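Local coordinates for malarial CLPB2 atpase/hsp101 protein (Plasmodium falciparum, PDB 4IOD) that probably binds and hydrolyses ATP as a ClpA/ClpB-family chaperone, and is represented here by its amino-terminal Clp R domain, at residues Asn33-Ile38 with Ala91-Thr96; Asp113-Leu118 with Lys142-Arg147. All blocks are in the same frame, centred on the assembly; numbering follows the deposited sequence.

Both interactions lie within the helical Clp R domain, on opposite sides of its centre, with their own centres about 19 Å apart. Interaction 1 sets the strand and helix start at Asn33-Ile38 on the first turns of helix 91-106; interaction 2 pairs helix 114-121 with helix 138-153. They share no helix, yet they meet where Thr96 CG2 packs on Leu117 CD1 at 4.0 Å. The residues that touch in interaction 2 are all buried, whereas in interaction 1 Lys36 and Glu92 reach partly into solvent. Apolar packing carries both, but the polar fringe differs: a loose, partly exposed pair of opposite charges in the first; a buried glutamate salt-bridged to Lys148, and a water bridge from His116, in the second.

Interaction 1: Asn33-Ile38 with Ala91-Thr96; sequences NKLKPI and AEVKET. With SO4 (sulfate ion), chain E.
Glu92 meets the other segment twice. Glu92 CB lies 3.8 Å from Pro37 CD, and a bend in the chain (chi2 82°) turns the carboxylate toward the aliphatic part of Lys36. Lys36 CE comes within 3.9 Å of Glu92 OE1, but the charged ends stay apart, with Lys36 NZ 4.7 Å from Glu92 OE2.

Val93 follows, buried, its CB directed toward the other segment. Val93 CG2 does most of the touching: it presses on Leu35 O at 3.1 Å, a tight approach, and lies 3.7 Å from Pro37 CD. Val93 CG1 meets Leu35 CD2 at 4.1 Å, the two side chains crossing at about a right angle. One turn on from Glu92, Thr96 OG1 reaches Pro37 CG at 3.8 Å.

In this Clp amino-terminal domain the short parallel strands 34-35 and 88-89 lead into helices 37-46, with Lys36 at the N-cap, and 91-106; the contact packs those two starts together. Ser90 OG bonds both Leu35 O and Val93 N. At the start of the first segment, away from this packing, a sulfate, probably from the crystallisation liquor, accepts bonds from Asn33 N and Lys34 N.

The direct contact is thus mainly van der Waals packing around one valine methyl, with Lys36 and Glu92 probably adding weak electrostatic attraction.

Interaction 2: Asp113-Leu118 with Lys142-Arg147; sequences DVEHLL and KAILKR
Glu115 faces helix 138-153 with its aliphatic half and turns its acid along that same helix. Glu115 CB sits 3.9 Å from Leu145 CD1. From there CG is placed anti to the carbonyl carbon, which lays Glu115 CG on Ile144 CG2 at 3.6 Å, the two side chains crossing at about a right angle. The chain then bends at chi2, 92°, and carries the carboxylate to Lys148, one residue beyond Arg147 on helix 138-153: Glu115 OE2 forms a salt bridge to Lys148 NZ, and Tyr49 OH of helix 48-56 gives it a hydrogen bond. Lys148 also pairs with Asp113 OD2, which has Arg15 as a second cationic partner, so this buried acid cluster is probably well balanced in charge.

Around that side chain the contact is a nearly antiparallel helix pair of the all-helical Clp amino-terminal domain, the local axes 9.8 Å apart at an angle of 154°. Val114 and Leu117 face helices 14-29 and 37-46, so helix 114-121 is packed between these helices and helix 138-153.

Leu145 pushes CD1 to 3.4 Å from the backbone O of Glu115, while its CG approaches His116 CD2 obliquely. One turn along from Glu115, Leu118 CD2 meets Ile144 CD1 at 4.1 Å.

The imidazole of His116 is held at both nitrogens. Asp113 N donates to His116 ND1 exactly in the ring plane, the bond 3.0 Å long with an angle of 159° at the hydrogen, which helps fix the ring's rotation. At the other nitrogen, His116 NE2 is hydrogen-bonded to a water that donates to Leu145 O, tying the two helices through a single solvent molecule.

Interaction 1: Asn33-Ile38 with Ala91-Thr96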
ATOM      1  N   ASN B  33     -10.625  14.199   3.455  1.00 20.62           N
ATOM      2  CA  ASN B  33     -10.140  14.900   2.266  1.00 23.89           C
ATOM      3  C   ASN B  33      -8.673  14.588   1.972  1.00 23.19           C
ATOM      4  O   ASN B  33      -8.183  14.883   0.879  1.00 26.34           O
ATOM      5  CB  ASN B  33     -10.311  16.413   2.415  1.00 29.60           C
ATOM      6  CG  ASN B  33     -11.754  16.853   2.272  1.00 33.65           C
ATOM      7  OD1 ASN B  33     -12.399  17.225   3.251  1.00 34.48           O
ATOM      8  ND2 ASN B  33     -12.271  16.808   1.042  1.00 35.98           N
ATOM      9  N   LYS B  34      -7.964  14.018   2.946  1.00 20.75           N
ATOM     10  CA  LYS B  34      -6.559  13.659   2.739  1.00 21.72           C
ATOM     11  C   LYS B  34      -6.349  12.151   2.759  1.00 21.00           C
ATOM     12  O   LYS B  34      -6.741  11.477   3.716  1.00 21.87           O
ATOM     13  CB  LYS B  34      -5.666  14.318   3.796  1.00 25.93           C
ATOM     14  CG  LYS B  34      -5.668  15.833   3.702  1.00 30.52           C
ATOM     15  CD  LYS B  34      -4.844  16.475   4.791  1.00 36.73           C
ATOM     16  CE  LYS B  34      -5.133  17.969   4.822  1.00 43.39           C
ATOM     17  NZ  LYS B  34      -5.251  18.517   3.436  1.00 48.21           N
ATOM     18  N   LEU B  35      -5.718  11.637   1.705  1.00 17.52           N
ATOM     19  CA  LEU B  35      -5.398  10.215   1.597  1.00 15.44           C
ATOM     20  C   LEU B  35      -4.330   9.873   2.627  1.00 15.56           C
ATOM     21  O   LEU B  35      -3.317  10.572   2.715  1.00 17.61           O
ATOM     22  CB  LEU B  35      -4.856   9.909   0.195  1.00 15.95           C
ATOM     23  CG  LEU B  35      -4.421   8.468  -0.108  1.00 16.47           C
ATOM     24  CD1 LEU B  35      -5.595   7.505   0.022  1.00 15.50           C
ATOM     25  CD2 LEU B  35      -3.803   8.375  -1.503  1.00 18.39           C
ATOM     26  N   LYS B  36      -4.551   8.807   3.398  1.00 15.08           N
ATOM     27  CA  LYS B  36      -3.587   8.346   4.402  1.00 15.77           C
ATOM     28  C   LYS B  36      -3.095   6.942   4.030  1.00 15.61           C
ATOM     29  O   LYS B  36      -3.755   6.247   3.253  1.00 15.20           O
ATOM     30  CB  LYS B  36      -4.223   8.321   5.796  1.00 18.83           C
ATOM     31  CG  LYS B  36      -4.584   9.710   6.338  1.00 24.86           C
ATOM     32  CD  LYS B  36      -3.337  10.457   6.833  1.00 28.46           C
ATOM     33  CE  LYS B  36      -3.644  11.902   7.233  1.00 32.95           C
ATOM     34  NZ  LYS B  36      -4.516  11.998   8.424  1.00 35.07           N
ATOM     35  N   PRO B  37      -1.933   6.531   4.568  1.00 14.42           N
ATOM     36  CA  PRO B  37      -1.391   5.222   4.166  1.00 13.67           C
ATOM     37  C   PRO B  37      -2.359   4.054   4.382  1.00 13.19           C
ATOM     38  O   PRO B  37      -2.403   3.151   3.548  1.00 13.69           O
ATOM     39  CB  PRO B  37      -0.153   5.074   5.055  1.00 14.27           C
ATOM     40  CG  PRO B  37       0.317   6.511   5.251  1.00 13.93           C
ATOM     41  CD  PRO B  37      -0.975   7.298   5.390  1.00 17.17           C
ATOM     42  N   ILE B  38      -3.130   4.069   5.468  1.00 13.21           N
ATOM     43  CA  ILE B  38      -4.071   2.986   5.735  1.00 13.44           C
ATOM     44  C   ILE B  38      -5.114   2.823   4.617  1.00 12.91           C
ATOM     45  O   ILE B  38      -5.544   1.705   4.310  1.00 13.84           O
ATOM     46  CB  ILE B  38      -4.736   3.148   7.126  1.00 15.48           C
ATOM     47  CG1 ILE B  38      -5.615   1.940   7.455  1.00 13.35           C
ATOM     48  CG2 ILE B  38      -5.527   4.464   7.208  1.00 14.80           C
ATOM     49  CD1 ILE B  38      -4.846   0.607   7.445  1.00 14.63           C
ATOM     50  N   ALA B  91       0.657  14.538   4.073  1.00 23.77           N
ATOM     51  CA  ALA B  91       2.109  14.552   4.186  1.00 24.66           C
ATOM     52  C   ALA B  91       2.632  13.139   4.406  1.00 23.36           C
ATOM     53  O   ALA B  91       3.717  12.801   3.940  1.00 23.78           O
ATOM     54  CB  ALA B  91       2.553  15.458   5.322  1.00 27.53           C
ATOM     55  N   GLU B  92       1.869  12.317   5.125  1.00 22.57           N
ATOM     56  CA  GLU B  92       2.276  10.931   5.348  1.00 21.79           C
ATOM     57  C   GLU B  92       2.385  10.170   4.019  1.00 22.18           C
ATOM     58  O   GLU B  92       3.353   9.436   3.796  1.00 21.19           O
ATOM     59  CB  GLU B  92       1.294  10.220   6.292  1.00 22.91           C
ATOM     60  CG  GLU B  92       1.313  10.734   7.731  1.00 29.63           C
ATOM     61  CD  GLU B  92       0.475  11.989   7.940  1.00 34.25           C
ATOM     62  OE1 GLU B  92       0.141  12.680   6.947  1.00 35.16           O
ATOM     63  OE2 GLU B  92       0.147  12.290   9.109  1.00 36.98           O
ATOM     64  N   VAL B  93       1.405  10.363   3.137  1.00 18.40           N
ATOM     65  CA  VAL B  93       1.374   9.662   1.857  1.00 18.54           C
ATOM     66  C   VAL B  93       2.443  10.200   0.907  1.00 18.55           C
ATOM     67  O   VAL B  93       2.994   9.462   0.086  1.00 20.02           O
ATOM     68  CB  VAL B  93      -0.040   9.707   1.243  1.00 16.97           C
ATOM     69  CG1 VAL B  93      -0.021   9.410  -0.253  1.00 16.69           C
ATOM     70  CG2 VAL B  93      -0.930   8.704   1.953  1.00 16.43           C
ATOM     71  N   LYS B  94       2.773  11.481   1.037  1.00 19.04           N
ATOM     72  CA  LYS B  94       3.849  12.027   0.217  1.00 21.42           C
ATOM     73  C   LYS B  94       5.156  11.322   0.558  1.00 23.03           C
ATOM     74  O   LYS B  94       5.947  11.000  -0.330  1.00 22.73           O
ATOM     75  CB  LYS B  94       3.961  13.535   0.402  1.00 25.79           C
ATOM     76  CG  LYS B  94       2.810  14.275  -0.257  1.00 30.09           C
ATOM     77  CD  LYS B  94       2.923  15.775  -0.062  1.00 35.31           C
ATOM     78  CE  LYS B  94       1.826  16.488  -0.831  1.00 38.99           C
ATOM     79  NZ  LYS B  94       1.937  17.974  -0.707  1.00 42.26           N
ATOM     80  N   GLU B  95       5.358  11.048   1.843  1.00 21.89           N
ATOM     81  CA  GLU B  95       6.510  10.267   2.277  1.00 25.69           C
ATOM     82  C   GLU B  95       6.418   8.814   1.794  1.00 23.81           C
ATOM     83  O   GLU B  95       7.436   8.219   1.433  1.00 25.64           O
ATOM     84  CB  GLU B  95       6.664  10.310   3.799  1.00 32.11           C
ATOM     85  CG  GLU B  95       8.086  10.030   4.266  1.00 42.39           C
ATOM     86  CD  GLU B  95       8.138   9.327   5.609  1.00 50.64           C
ATOM     87  OE1 GLU B  95       7.063   9.104   6.211  1.00 53.16           O
ATOM     88  OE2 GLU B  95       9.258   8.989   6.060  1.00 53.85           O
ATOM     89  N   THR B  96       5.205   8.256   1.773  1.00 19.54           N
ATOM     90  CA  THR B  96       4.988   6.890   1.275  1.00 19.28           C
ATOM     91  C   THR B  96       5.440   6.791  -0.164  1.00 19.56           C
ATOM     92  O   THR B  96       6.122   5.835  -0.559  1.00 17.76           O
ATOM     93  CB  THR B  96       3.500   6.521   1.266  1.00 19.83           C
ATOM     94  OG1 THR B  96       2.973   6.629   2.587  1.00 21.78           O
ATOM     95  CG2 THR B  96       3.295   5.099   0.750  1.00 19.38           C
TER
HETATM   96  S   SO4 E 201      -9.052  14.904   6.722  1.00 34.26           S
HETATM   97  O1  SO4 E 201      -8.044  15.673   7.439  1.00 34.78           O
HETATM   98  O2  SO4 E 201      -8.385  13.899   5.892  1.00 33.23           O
HETATM   99  O3  SO4 E 201      -9.928  14.213   7.673  1.00 33.90           O
HETATM  100  O4  SO4 E 201      -9.860  15.788   5.888  1.00 34.37           O

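Interaction 2: Asp113-Leu118 with Lys142-Arg147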
ATOM      1  N   ASP B 113       6.067  -0.349  -8.729  1.00 21.20           N
ATOM      2  CA  ASP B 113       5.153  -1.481  -8.771  1.00 20.49           C
ATOM      3  C   ASP B 113       4.529  -1.667  -7.395  1.00 18.35           C
ATOM      4  O   ASP B 113       4.889  -0.961  -6.444  1.00 15.97           O
ATOM      5  CB  ASP B 113       5.893  -2.766  -9.173  1.00 20.63           C
ATOM      6  CG  ASP B 113       4.987  -3.769  -9.865  1.00 22.11           C
ATOM      7  OD1 ASP B 113       3.768  -3.771  -9.590  1.00 23.04           O
ATOM      8  OD2 ASP B 113       5.486  -4.560 -10.700  1.00 22.61           O
ATOM      9  N   VAL B 114       3.609  -2.615  -7.292  1.00 17.59           N
ATOM     10  CA  VAL B 114       2.889  -2.829  -6.036  1.00 16.47           C
ATOM     11  C   VAL B 114       3.828  -3.149  -4.873  1.00 15.58           C
ATOM     12  O   VAL B 114       3.582  -2.732  -3.732  1.00 13.50           O
ATOM     13  CB  VAL B 114       1.822  -3.913  -6.179  1.00 17.71           C
ATOM     14  CG1 VAL B 114       1.046  -4.082  -4.876  1.00 18.28           C
ATOM     15  CG2 VAL B 114       0.861  -3.554  -7.312  1.00 18.39           C
ATOM     16  N   GLU B 115       4.907  -3.871  -5.160  1.00 16.87           N
ATOM     17  CA  GLU B 115       5.861  -4.244  -4.122  1.00 14.96           C
ATOM     18  C   GLU B 115       6.561  -3.022  -3.538  1.00 15.23           C
ATOM     19  O   GLU B 115       6.853  -2.959  -2.338  1.00 16.27           O
ATOM     20  CB  GLU B 115       6.895  -5.227  -4.681  1.00 16.76           C
ATOM     21  CG  GLU B 115       6.309  -6.585  -5.079  1.00 20.00           C
ATOM     22  CD  GLU B 115       5.875  -6.658  -6.539  1.00 21.99           C
ATOM     23  OE1 GLU B 115       5.660  -5.600  -7.171  1.00 21.29           O
ATOM     24  OE2 GLU B 115       5.759  -7.790  -7.066  1.00 22.09           O
ATOM     25  N   HIS B 116       6.834  -2.046  -4.393  1.00 13.35           N
ATOM     26  CA  HIS B 116       7.526  -0.846  -3.965  1.00 13.90           C
ATOM     27  C   HIS B 116       6.608   0.040  -3.159  1.00 13.57           C
ATOM     28  O   HIS B 116       7.041   0.692  -2.214  1.00 14.79           O
ATOM     29  CB  HIS B 116       8.094  -0.122  -5.183  1.00 13.88           C
ATOM     30  CG  HIS B 116       8.883  -1.034  -6.063  1.00 16.75           C
ATOM     31  ND1 HIS B 116       8.479  -1.386  -7.331  1.00 16.97           N
ATOM     32  CD2 HIS B 116      10.011  -1.742  -5.813  1.00 17.41           C
ATOM     33  CE1 HIS B 116       9.349  -2.241  -7.841  1.00 17.91           C
ATOM     34  NE2 HIS B 116      10.287  -2.474  -6.940  1.00 17.65           N
ATOM     35  N   LEU B 117       5.335   0.055  -3.528  1.00 14.20           N
ATOM     36  CA  LEU B 117       4.351   0.789  -2.748  1.00 13.78           C
ATOM     37  C   LEU B 117       4.206   0.131  -1.371  1.00 14.52           C
ATOM     38  O   LEU B 117       4.110   0.815  -0.349  1.00 14.55           O
ATOM     39  CB  LEU B 117       3.014   0.817  -3.485  1.00 15.61           C
ATOM     40  CG  LEU B 117       1.876   1.559  -2.790  1.00 16.11           C
ATOM     41  CD1 LEU B 117       2.309   2.983  -2.493  1.00 16.78           C
ATOM     42  CD2 LEU B 117       0.629   1.514  -3.673  1.00 16.44           C
ATOM     43  N   LEU B 118       4.202  -1.198  -1.342  1.00 14.05           N
ATOM     44  CA  LEU B 118       4.131  -1.932  -0.082  1.00 15.47           C
ATOM     45  C   LEU B 118       5.283  -1.540   0.840  1.00 15.11           C
ATOM     46  O   LEU B 118       5.089  -1.310   2.031  1.00 16.13           O
ATOM     47  CB  LEU B 118       4.159  -3.442  -0.342  1.00 17.23           C
ATOM     48  CG  LEU B 118       4.114  -4.367   0.882  1.00 16.86           C
ATOM     49  CD1 LEU B 118       2.758  -4.299   1.533  1.00 17.61           C
ATOM     50  CD2 LEU B 118       4.412  -5.812   0.469  1.00 20.15           C
ATOM     51  N   LYS B 142      11.772  -6.626   2.523  1.00 15.72           N
ATOM     52  CA  LYS B 142      13.043  -6.466   1.812  1.00 15.30           C
ATOM     53  C   LYS B 142      13.263  -7.688   0.913  1.00 15.13           C
ATOM     54  O   LYS B 142      13.671  -7.552  -0.247  1.00 15.25           O
ATOM     55  CB  LYS B 142      14.190  -6.295   2.804  1.00 17.85           C
ATOM     56  CG  LYS B 142      15.529  -5.992   2.150  1.00 25.74           C
ATOM     57  CD  LYS B 142      16.570  -5.619   3.196  1.00 31.11           C
ATOM     58  CE  LYS B 142      17.968  -5.614   2.598  1.00 35.92           C
ATOM     59  NZ  LYS B 142      18.864  -4.683   3.335  1.00 38.24           N
ATOM     60  N   ALA B 143      12.945  -8.875   1.423  1.00 13.58           N
ATOM     61  CA  ALA B 143      13.091 -10.091   0.620  1.00 11.92           C
ATOM     62  C   ALA B 143      12.180 -10.084  -0.606  1.00 13.64           C
ATOM     63  O   ALA B 143      12.552 -10.594  -1.659  1.00 12.92           O
ATOM     64  CB  ALA B 143      12.841 -11.337   1.468  1.00 12.18           C
ATOM     65  N   ILE B 144      10.983  -9.526  -0.472  1.00 13.60           N
ATOM     66  CA  ILE B 144      10.074  -9.447  -1.609  1.00 13.69           C
ATOM     67  C   ILE B 144      10.707  -8.603  -2.714  1.00 13.91           C
ATOM     68  O   ILE B 144      10.670  -8.980  -3.896  1.00 13.84           O
ATOM     69  CB  ILE B 144       8.725  -8.843  -1.189  1.00 13.81           C
ATOM     70  CG1 ILE B 144       7.980  -9.830  -0.283  1.00 13.14           C
ATOM     71  CG2 ILE B 144       7.881  -8.496  -2.406  1.00 15.80           C
ATOM     72  CD1 ILE B 144       6.693  -9.266   0.317  1.00 14.79           C
ATOM     73  N   LEU B 145      11.292  -7.470  -2.323  1.00 13.92           N
ATOM     74  CA  LEU B 145      11.902  -6.539  -3.275  1.00 15.36           C
ATOM     75  C   LEU B 145      13.125  -7.141  -3.958  1.00 12.71           C
ATOM     76  O   LEU B 145      13.296  -6.994  -5.169  1.00 13.03           O
ATOM     77  CB  LEU B 145      12.296  -5.234  -2.579  1.00 16.72           C
ATOM     78  CG  LEU B 145      11.250  -4.112  -2.532  1.00 21.91           C
ATOM     79  CD1 LEU B 145       9.853  -4.632  -2.220  1.00 25.24           C
ATOM     80  CD2 LEU B 145      11.686  -3.048  -1.526  1.00 23.35           C
ATOM     81  N   LYS B 146      13.979  -7.788  -3.174  1.00 11.51           N
ATOM     82  CA  LYS B 146      15.183  -8.446  -3.699  1.00 12.27           C
ATOM     83  C   LYS B 146      14.821  -9.560  -4.665  1.00 12.14           C
ATOM     84  O   LYS B 146      15.409  -9.685  -5.754  1.00 13.83           O
ATOM     85  CB  LYS B 146      15.981  -9.041  -2.531  1.00 18.27           C
ATOM     86  CG  LYS B 146      17.491  -8.901  -2.607  1.00 27.94           C
ATOM     87  CD  LYS B 146      18.034  -9.160  -3.992  1.00 32.90           C
ATOM     88  CE  LYS B 146      19.540  -8.935  -4.042  1.00 38.07           C
ATOM     89  NZ  LYS B 146      20.277  -9.864  -3.142  1.00 41.64           N
ATOM     90  N   ARG B 147      13.854 -10.381  -4.279  1.00 11.98           N
ATOM     91  CA  ARG B 147      13.461 -11.491  -5.133  1.00 13.49           C
ATOM     92  C   ARG B 147      12.873 -10.972  -6.444  1.00 15.14           C
ATOM     93  O   ARG B 147      13.150 -11.515  -7.521  1.00 15.64           O
ATOM     94  CB  ARG B 147      12.462 -12.400  -4.414  1.00 17.16           C
ATOM     95  CG  ARG B 147      11.929 -13.533  -5.286  1.00 16.61           C
ATOM     96  CD  ARG B 147      10.955 -14.397  -4.509  1.00 21.77           C
ATOM     97  NE  ARG B 147      10.634 -15.614  -5.241  1.00 27.22           N
ATOM     98  CZ  ARG B 147       9.662 -15.702  -6.147  1.00 32.81           C
ATOM     99  NH1 ARG B 147       8.911 -14.641  -6.422  1.00 34.21           N
ATOM    100  NH2 ARG B 147       9.440 -16.850  -6.774  1.00 34.65           N
TER
HETATM  101  O   HOH W   1      11.940  -4.912  -6.737  1.00 17.65           O